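Local coordinates for Rep protein (Adeno-associated virus - 5, PDB 1M55) that probably nicks single-stranded viral DNA with its HUH endonuclease domain, in the manner of rolling-circle replication initiators, at residues 35-38 against 42-45; 78-83 against 180-185; 56-61 against 117-122. One frame throughout, in Å; residues are numbered along the deposited sequence.

Contact 1. Residues 35-38 against 42-45; sequences WELP and DLNL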
loop_
_atom_site.group_PDB
_atom_site.type_symbol
_atom_site.label_atom_id
_atom_site.label_comp_id
_atom_site.label_asym_id
_atom_site.label_seq_id
_atom_site.Cartn_x
_atom_site.Cartn_y
_atom_site.Cartn_z
ATOM N N TRP A 35 13.566 -11.686 1.607
ATOM C CA TRP A 35 13.702 -10.257 1.365
ATOM C C TRP A 35 15.021 -9.772 1.942
ATOM O O TRP A 35 15.494 -10.302 2.949
ATOM C CB TRP A 35 12.556 -9.478 2.021
ATOM C CG TRP A 35 11.261 -9.596 1.294
ATOM C CD1 TRP A 35 10.362 -10.621 1.373
ATOM C CD2 TRP A 35 10.721 -8.658 0.356
ATOM N NE1 TRP A 35 9.298 -10.380 0.540
ATOM C CE2 TRP A 35 9.491 -9.182 -0.097
ATOM C CE3 TRP A 35 11.158 -7.418 -0.145
ATOM C CZ2 TRP A 35 8.690 -8.514 -1.029
ATOM C CZ3 TRP A 35 10.361 -6.752 -1.073
ATOM C CH2 TRP A 35 9.140 -7.303 -1.502
ATOM N N GLU A 36 15.616 -8.780 1.292
ATOM C CA GLU A 36 16.870 -8.192 1.748
ATOM C C GLU A 36 16.705 -6.682 1.696
ATOM O O GLU A 36 16.000 -6.156 0.830
ATOM C CB GLU A 36 18.040 -8.606 0.854
ATOM C CG GLU A 36 18.398 -10.084 0.932
ATOM C CD GLU A 36 19.660 -10.433 0.156
ATOM O OE1 GLU A 36 20.286 -11.466 0.481
ATOM O OE2 GLU A 36 20.029 -9.681 -0.775
ATOM N N LEU A 37 17.315 -5.992 2.647
ATOM C CA LEU A 37 17.239 -4.543 2.692
ATOM C C LEU A 37 18.200 -3.961 1.668
ATOM O O LEU A 37 19.292 -4.492 1.474
ATOM C CB LEU A 37 17.640 -4.036 4.080
ATOM C CG LEU A 37 16.753 -4.386 5.267
ATOM C CD1 LEU A 37 17.490 -4.054 6.551
ATOM C CD2 LEU A 37 15.436 -3.632 5.183
ATOM N N PRO A 38 17.787 -2.901 0.958
ATOM C CA PRO A 38 18.666 -2.278 -0.038
ATOM C C PRO A 38 19.824 -1.627 0.735
ATOM O O PRO A 38 19.674 -1.285 1.913
ATOM C CB PRO A 38 17.763 -1.211 -0.665
ATOM C CG PRO A 38 16.393 -1.772 -0.491
ATOM C CD PRO A 38 16.438 -2.313 0.907
ATOM N N ASP A 42 18.107 1.757 6.317
ATOM C CA ASP A 42 18.632 1.661 7.674
ATOM C C ASP A 42 17.614 0.970 8.584
ATOM O O ASP A 42 17.664 1.107 9.810
ATOM C CB ASP A 42 19.000 3.049 8.219
ATOM C CG ASP A 42 17.801 3.993 8.323
ATOM O OD1 ASP A 42 16.673 3.600 7.952
ATOM O OD2 ASP A 42 17.993 5.143 8.780
ATOM N N LEU A 43 16.675 0.256 7.971
ATOM C CA LEU A 43 15.646 -0.451 8.717
ATOM C C LEU A 43 16.222 -1.695 9.380
ATOM O O LEU A 43 17.271 -2.197 8.980
ATOM C CB LEU A 43 14.496 -0.875 7.790
ATOM C CG LEU A 43 13.650 0.187 7.084
ATOM C CD1 LEU A 43 12.644 -0.501 6.179
ATOM C CD2 LEU A 43 12.938 1.063 8.095
ATOM N N ASN A 44 15.547 -2.163 10.422
ATOM C CA ASN A 44 15.955 -3.370 11.117
ATOM C C ASN A 44 15.118 -4.481 10.474
ATOM O O ASN A 44 13.899 -4.543 10.664
ATOM C CB ASN A 44 15.647 -3.254 12.610
ATOM C CG ASN A 44 16.003 -4.509 13.376
ATOM O OD1 ASN A 44 16.426 -5.509 12.795
ATOM N ND2 ASN A 44 15.838 -4.464 14.690
ATOM N N LEU A 45 15.764 -5.333 9.687
ATOM C CA LEU A 45 15.070 -6.410 8.989
ATOM C C LEU A 45 14.343 -7.397 9.895
ATOM O O LEU A 45 13.309 -7.940 9.507
ATOM C CB LEU A 45 16.030 -7.159 8.057
ATOM C CG LEU A 45 15.406 -8.132 7.043
ATOM C CD1 LEU A 45 14.498 -7.384 6.075
ATOM C CD2 LEU A 45 16.498 -8.854 6.277
#
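W35 meets L45 through its flat peptide group, not its indole. The carbonyl O of W35 lies 3.8 Å from L45 CD2, and the indole is turned away from 42-45. The indole packs edge-to-face with W164, and its NE1 bonds to OG1 of T54. The second flat group at the contact is the carbonyl of L43. L37 CD1 reaches its oxygen, with only 3.1 Å between L37 CD1 and L43 O. That is a tight methyl-to-carbonyl approach.

L37 carries most of the rest. Its CG lies anti to the carbonyl carbon (chi1 -66°), which directs the branch toward 42-45. Each of its methyls touches both L43 and L45. CD1 also packs on the stem of L45, 3.7 Å from L45 CB. CD2 rests 3.9 Å from L43 CB, where the two side chains cross at about a right angle, and 4.0 Å from L45 CD1. L37 and L45 instead run past each other in opposite directions, with L37 CG 3.8 Å from L45 CD1. L45 has CG anti to its backbone N (chi1 -168°), and this lays its branch beside L37 and the W35 carbonyl.

Both segments belong to one long loop between helix 24-32 and helix 50-71 of the HUH nuclease domain. Three residues separate them, so the chain doubles back on itself here. The contact is partly buried and apolar, and neither segment is a regular strand. L43 is the buried member.

L177 and Q159 also pack against L43. D42 OD1 accepts from the backbone N of L179, at the start of helix 179-191.

Contact 2. Residues 78-83 against 180-185; sequences FVQFEK and EERKRL. With ZN (zinc ion), chain C.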
loop_
_atom_site.group_PDB
_atom_site.type_symbol
_atom_site.label_atom_id
_atom_site.label_comp_id
_atom_site.label_asym_id
_atom_site.label_seq_id
_atom_site.Cartn_x
_atom_site.Cartn_y
_atom_site.Cartn_z
ATOM N N PHE A 78 2.780 6.443 -3.924
ATOM C CA PHE A 78 3.540 6.300 -2.696
ATOM C C PHE A 78 2.706 5.277 -1.938
ATOM O O PHE A 78 1.541 5.523 -1.635
ATOM C CB PHE A 78 3.676 7.588 -1.881
ATOM C CG PHE A 78 4.580 7.429 -0.683
ATOM C CD1 PHE A 78 5.946 7.675 -0.786
ATOM C CD2 PHE A 78 4.077 6.954 0.531
ATOM C CE1 PHE A 78 6.803 7.443 0.299
ATOM C CE2 PHE A 78 4.922 6.722 1.617
ATOM C CZ PHE A 78 6.290 6.965 1.498
ATOM N N VAL A 79 3.282 4.102 -1.724
ATOM C CA VAL A 79 2.598 3.012 -1.045
ATOM C C VAL A 79 3.375 2.636 0.205
ATOM O O VAL A 79 4.586 2.402 0.146
ATOM C CB VAL A 79 2.500 1.776 -1.975
ATOM C CG1 VAL A 79 1.806 0.616 -1.270
ATOM C CG2 VAL A 79 1.751 2.139 -3.254
ATOM N N GLN A 80 2.691 2.613 1.342
ATOM C CA GLN A 80 3.340 2.252 2.592
ATOM C C GLN A 80 2.656 1.048 3.239
ATOM O O GLN A 80 1.436 1.036 3.422
ATOM C CB GLN A 80 3.368 3.443 3.555
ATOM C CG GLN A 80 4.092 3.154 4.857
ATOM C CD GLN A 80 4.558 4.415 5.543
ATOM O OE1 GLN A 80 5.498 5.059 5.094
ATOM N NE2 GLN A 80 3.902 4.775 6.636
ATOM N N PHE A 81 3.452 0.021 3.525
ATOM C CA PHE A 81 2.979 -1.209 4.157
ATOM C C PHE A 81 3.174 -1.072 5.669
ATOM O O PHE A 81 4.281 -0.777 6.140
ATOM C CB PHE A 81 3.771 -2.407 3.616
ATOM C CG PHE A 81 3.295 -3.740 4.128
ATOM C CD1 PHE A 81 4.209 -4.713 4.517
ATOM C CD2 PHE A 81 1.934 -4.018 4.235
ATOM C CE1 PHE A 81 3.774 -5.945 5.011
ATOM C CE2 PHE A 81 1.493 -5.249 4.727
ATOM C CZ PHE A 81 2.417 -6.210 5.115
ATOM N N GLU A 82 2.103 -1.301 6.422
ATOM C CA GLU A 82 2.140 -1.172 7.874
ATOM C C GLU A 82 1.528 -2.356 8.611
ATOM O O GLU A 82 0.686 -3.081 8.075
ATOM C CB GLU A 82 1.388 0.092 8.312
ATOM C CG GLU A 82 1.985 1.399 7.817
ATOM C CD GLU A 82 1.125 2.603 8.152
ATOM O OE1 GLU A 82 0.115 2.455 8.873
ATOM O OE2 GLU A 82 1.457 3.709 7.691
ATOM N N LYS A 83 1.963 -2.526 9.854
ATOM C CA LYS A 83 1.453 -3.566 10.735
ATOM C C LYS A 83 0.565 -2.793 11.713
ATOM O O LYS A 83 1.063 -2.145 12.638
ATOM C CB LYS A 83 2.607 -4.243 11.475
ATOM C CG LYS A 83 2.195 -5.358 12.414
ATOM C CD LYS A 83 3.424 -5.998 13.054
ATOM C CE LYS A 83 3.075 -7.299 13.774
ATOM N NZ LYS A 83 2.104 -7.092 14.885
ATOM N N GLU A 180 16.257 7.869 8.761
ATOM C CA GLU A 180 16.985 9.122 8.926
ATOM C C GLU A 180 16.450 10.163 7.935
ATOM O O GLU A 180 16.218 11.321 8.295
ATOM C CB GLU A 180 18.480 8.883 8.721
ATOM C CG GLU A 180 19.365 9.964 9.297
ATOM C CD GLU A 180 19.232 10.106 10.803
ATOM O OE1 GLU A 180 19.296 9.085 11.522
ATOM O OE2 GLU A 180 19.075 11.247 11.270
ATOM N N GLU A 181 16.217 9.734 6.696
ATOM C CA GLU A 181 15.682 10.622 5.670
ATOM C C GLU A 181 14.244 11.027 6.032
ATOM O O GLU A 181 13.846 12.177 5.827
ATOM C CB GLU A 181 15.740 9.946 4.291
ATOM C CG GLU A 181 15.076 10.725 3.152
ATOM C CD GLU A 181 15.791 12.015 2.762
ATOM O OE1 GLU A 181 16.781 12.398 3.420
ATOM O OE2 GLU A 181 15.355 12.650 1.781
ATOM N N ARG A 182 13.466 10.084 6.565
ATOM C CA ARG A 182 12.094 10.381 6.976
ATOM C C ARG A 182 12.127 11.456 8.058
ATOM O O ARG A 182 11.362 12.418 8.011
ATOM C CB ARG A 182 11.402 9.123 7.504
ATOM C CG ARG A 182 10.997 8.153 6.405
ATOM C CD ARG A 182 10.558 6.799 6.944
ATOM N NE ARG A 182 10.029 5.962 5.867
ATOM C CZ ARG A 182 8.744 5.651 5.720
ATOM N NH1 ARG A 182 7.841 6.091 6.591
ATOM N NH2 ARG A 182 8.351 4.950 4.665
ATOM N N LYS A 183 13.055 11.307 8.999
ATOM C CA LYS A 183 13.235 12.257 10.090
ATOM C C LYS A 183 13.535 13.649 9.516
ATOM O O LYS A 183 12.974 14.650 9.960
ATOM C CB LYS A 183 14.379 11.773 10.988
ATOM C CG LYS A 183 14.595 12.552 12.269
ATOM C CD LYS A 183 15.696 11.907 13.102
ATOM C CE LYS A 183 15.999 12.720 14.351
ATOM N NZ LYS A 183 17.107 12.128 15.157
ATOM N N ARG A 184 14.377 13.705 8.486
ATOM C CA ARG A 184 14.720 14.979 7.856
ATOM C C ARG A 184 13.492 15.639 7.217
ATOM O O ARG A 184 13.242 16.835 7.406
ATOM C CB ARG A 184 15.810 14.793 6.793
ATOM C CG ARG A 184 16.264 16.102 6.148
ATOM C CD ARG A 184 17.282 15.888 5.035
ATOM N NE ARG A 184 16.688 15.354 3.808
ATOM C CZ ARG A 184 16.036 16.081 2.901
ATOM N NH1 ARG A 184 15.879 17.386 3.069
ATOM N NH2 ARG A 184 15.554 15.502 1.810
ATOM N N LEU A 185 12.720 14.852 6.471
ATOM C CA LEU A 185 11.533 15.369 5.795
ATOM C C LEU A 185 10.416 15.758 6.756
ATOM O O LEU A 185 9.693 16.728 6.512
ATOM C CB LEU A 185 11.046 14.374 4.735
ATOM C CG LEU A 185 12.026 14.220 3.565
ATOM C CD1 LEU A 185 11.552 13.173 2.578
ATOM C CD2 LEU A 185 12.189 15.557 2.877
HETATM ZN ZN ZN C . -1.927 2.540 8.521
#
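Q80 and R182 reach each other on two long, extended chains. Q80 CG is anti to its backbone N (chi1 -177°) and the chain runs out straight beyond it. R182 has CG beside its backbone N and stays extended to NE. Its guanidinium grips one oxygen end-on. NH2 lies 2.9 Å from Q80 OE1, and NH1 lies 3.0 Å from Q80 OE1. Both bonds are bent, and both donors come from the same face of the amide. The oxygen lies in the guanidinium plane, while the amide and guanidinium planes are 34° apart. R182 NH2 also approaches the edge of the F78 ring, 4.3 Å from F78 CZ.

This arginine joins helix 179-191 to strand 77-83 of the central antiparallel sheet in the HUH endonuclease fold. The sheet also carries the metal site. E82 OE1 binds zinc at 2.1 Å, and H89 and H91 complete the protein ligands. These two histidines form the HUH motif.

Q80 links the arginine to that site as a second-shell residue. Its NE2 donates over 2.9 Å, in a fairly straight bond (162°), to the anti lone pair of E82 OE2. K157 forms a salt bridge with the same oxygen. R182 is buried, and backbone carbonyls of A175, A176 and L155 take further N-H groups of its guanidinium.

Contact 3. Residues 56-61 against 117-122; sequences ADRIRR and KVVFQG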
loop_
_atom_site.group_PDB
_atom_site.type_symbol
_atom_site.label_atom_id
_atom_site.label_comp_id
_atom_site.label_asym_id
_atom_site.label_seq_id
_atom_site.Cartn_x
_atom_site.Cartn_y
_atom_site.Cartn_z
ATOM N N ALA A 56 1.995 -8.433 0.293
ATOM C CA ALA A 56 1.829 -6.993 0.119
ATOM C C ALA A 56 2.442 -6.460 -1.173
ATOM O O ALA A 56 1.801 -5.688 -1.894
ATOM C CB ALA A 56 2.404 -6.253 1.314
ATOM N N ASP A 57 3.669 -6.872 -1.482
ATOM C CA ASP A 57 4.313 -6.392 -2.701
ATOM C C ASP A 57 3.574 -6.852 -3.947
ATOM O O ASP A 57 3.457 -6.094 -4.914
ATOM C CB ASP A 57 5.777 -6.829 -2.786
ATOM C CG ASP A 57 6.513 -6.171 -3.949
ATOM O OD1 ASP A 57 6.573 -4.923 -3.996
ATOM O OD2 ASP A 57 7.011 -6.901 -4.829
ATOM N N ARG A 58 3.083 -8.090 -3.935
ATOM C CA ARG A 58 2.358 -8.598 -5.090
ATOM C C ARG A 58 1.061 -7.813 -5.253
ATOM O O ARG A 58 0.690 -7.439 -6.371
ATOM C CB ARG A 58 2.077 -10.094 -4.958
ATOM C CG ARG A 58 1.477 -10.732 -6.215
ATOM C CD ARG A 58 2.352 -10.511 -7.456
ATOM N NE ARG A 58 3.733 -10.945 -7.250
ATOM C CZ ARG A 58 4.149 -12.204 -7.332
ATOM N NH1 ARG A 58 3.296 -13.178 -7.633
ATOM N NH2 ARG A 58 5.415 -12.497 -7.061
ATOM N N ILE A 59 0.382 -7.539 -4.141
ATOM C CA ILE A 59 -0.857 -6.766 -4.181
ATOM C C ILE A 59 -0.553 -5.383 -4.761
ATOM O O ILE A 59 -1.255 -4.909 -5.658
ATOM C CB ILE A 59 -1.468 -6.595 -2.766
ATOM C CG1 ILE A 59 -2.039 -7.922 -2.271
ATOM C CG2 ILE A 59 -2.560 -5.518 -2.771
ATOM C CD1 ILE A 59 -2.576 -7.853 -0.847
ATOM N N ARG A 60 0.497 -4.749 -4.248
ATOM C CA ARG A 60 0.894 -3.425 -4.708
ATOM C C ARG A 60 1.117 -3.381 -6.217
ATOM O O ARG A 60 0.560 -2.521 -6.908
ATOM C CB ARG A 60 2.167 -2.968 -3.995
ATOM C CG ARG A 60 2.694 -1.654 -4.521
ATOM C CD ARG A 60 4.088 -1.382 -4.033
ATOM N NE ARG A 60 5.093 -2.298 -4.576
ATOM C CZ ARG A 60 5.846 -2.037 -5.642
ATOM N NH1 ARG A 60 5.700 -0.893 -6.306
ATOM N NH2 ARG A 60 6.819 -2.870 -5.981
ATOM N N ARG A 61 1.930 -4.301 -6.731
ATOM C CA ARG A 61 2.208 -4.323 -8.164
ATOM C C ARG A 61 0.958 -4.596 -9.000
ATOM O O ARG A 61 0.693 -3.892 -9.972
ATOM C CB ARG A 61 3.309 -5.331 -8.486
ATOM C CG ARG A 61 4.663 -4.963 -7.894
ATOM C CD ARG A 61 5.693 -6.039 -8.200
ATOM N NE ARG A 61 6.976 -5.797 -7.544
ATOM C CZ ARG A 61 7.960 -5.067 -8.059
ATOM N NH1 ARG A 61 7.819 -4.491 -9.245
ATOM N NH2 ARG A 61 9.102 -4.940 -7.400
ATOM N N LYS A 117 -8.152 -12.901 -8.242
ATOM C CA LYS A 117 -7.724 -13.889 -9.229
ATOM C C LYS A 117 -6.219 -14.147 -9.267
ATOM O O LYS A 117 -5.775 -15.296 -9.228
ATOM C CB LYS A 117 -8.209 -13.482 -10.622
ATOM C CG LYS A 117 -9.714 -13.589 -10.790
ATOM C CD LYS A 117 -10.162 -13.362 -12.220
ATOM C CE LYS A 117 -9.967 -11.926 -12.654
ATOM N NZ LYS A 117 -10.566 -11.700 -13.999
ATOM N N VAL A 118 -5.436 -13.077 -9.337
ATOM C CA VAL A 118 -3.983 -13.183 -9.431
ATOM C C VAL A 118 -3.234 -13.550 -8.156
ATOM O O VAL A 118 -2.366 -14.428 -8.165
ATOM C CB VAL A 118 -3.377 -11.870 -9.995
ATOM C CG1 VAL A 118 -1.858 -11.937 -10.019
ATOM C CG2 VAL A 118 -3.918 -11.607 -11.384
ATOM N N VAL A 119 -3.555 -12.875 -7.061
ATOM C CA VAL A 119 -2.850 -13.118 -5.815
ATOM C C VAL A 119 -3.463 -14.213 -4.950
ATOM O O VAL A 119 -2.742 -14.990 -4.319
ATOM C CB VAL A 119 -2.744 -11.808 -4.972
ATOM C CG1 VAL A 119 -1.746 -11.980 -3.838
ATOM C CG2 VAL A 119 -2.352 -10.628 -5.853
ATOM N N PHE A 120 -4.787 -14.321 -4.976
ATOM C CA PHE A 120 -5.470 -15.277 -4.118
ATOM C C PHE A 120 -6.138 -16.497 -4.731
ATOM O O PHE A 120 -7.014 -17.101 -4.116
ATOM C CB PHE A 120 -6.411 -14.512 -3.187
ATOM C CG PHE A 120 -5.717 -13.415 -2.433
ATOM C CD1 PHE A 120 -5.997 -12.079 -2.701
ATOM C CD2 PHE A 120 -4.713 -13.721 -1.519
ATOM C CE1 PHE A 120 -5.275 -11.063 -2.068
ATOM C CE2 PHE A 120 -3.991 -12.720 -0.885
ATOM C CZ PHE A 120 -4.269 -11.387 -1.161
ATOM N N GLN A 121 -5.703 -16.875 -5.931
ATOM C CA GLN A 121 -6.217 -18.066 -6.608
ATOM C C GLN A 121 -7.740 -18.136 -6.709
ATOM O O GLN A 121 -8.321 -19.223 -6.660
ATOM C CB GLN A 121 -5.702 -19.318 -5.882
ATOM C CG GLN A 121 -4.210 -19.313 -5.634
ATOM C CD GLN A 121 -3.747 -20.440 -4.722
ATOM O OE1 GLN A 121 -4.467 -21.411 -4.484
ATOM N NE2 GLN A 121 -2.540 -20.301 -4.191
ATOM N N GLY A 122 -8.391 -16.982 -6.823
ATOM C CA GLY A 122 -9.838 -16.962 -6.920
ATOM C C GLY A 122 -10.565 -17.071 -5.590
ATOM O O GLY A 122 -11.796 -17.138 -5.562
HETATM O O HOH W 1 0.616 -14.149 -8.192
#
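R58 lays the base of its side chain over V119, with R58 CG 3.8 Å from V119 CG2. The two side chains cross obliquely. CG of R58 is anti to its backbone N (chi1 -173°), and the chain then bends at chi2 and chi3. The apolar part therefore stays on V119 while the guanidinium swings beyond it. There a water lies at the guanidinium edge, in its plane. It accepts from R58 NH1 at 2.9 Å and donates to V118 O at 3.0 Å. The water thus ties the exposed arginine to the 117-122 backbone.

The buried half is apolar. I59 CD1 comes to the edge of the F120 ring, 3.9 Å from F120 CZ. I59 CG1 faces V119 CG1 more loosely, at 4.4 Å. V119 CG1 also covers one face of its neighbour's ring, offset toward the rim, so V119 and F120 present a joint surface to I59.

Another face of the same helix turn carries a salt-bridge network. R60 grips D57 OD1 side-on with NE and NH2, both to that single oxygen. R61 NE donates to D57 OD2 at 2.9 Å. The R60 guanidinium places NH2 over the centre of that of R61, 3.1 Å above the plane, an arrangement the shared carboxylate would stabilise.

Helix 24-32 closes one side of the contact, with W29 against R58 and V119 and F26 against F120. The other side of helix 50-71 faces the sheet, where R60 touches F77 and V79 of strand 77-83 and makes a cation-pi contact with W166.

Overall arrangement
Contact 2 lies next to the zinc site, one shell out through Q80 and E82. The centres of contacts 1 and 3 are about 13 Å and 23 Å from its centre. Contacts 1 and 2 lie on the same side of the chain's centre. They touch through D42 OD2 and E180 N, 3.2 Å apart and probably hydrogen-bonded. Contact 1 meets contact 3 where W35 CH2 packs 3.6 Å from D57 CB. Contacts 2 and 3 lie on opposite sides of the chain's centre. They still touch across the sheet-helix interface, with F81 CE2 3.7 Å from A56 CB. The side chain of I59 is about 14 Å from a bound zinc, so contact 3 is packing remote from the metal.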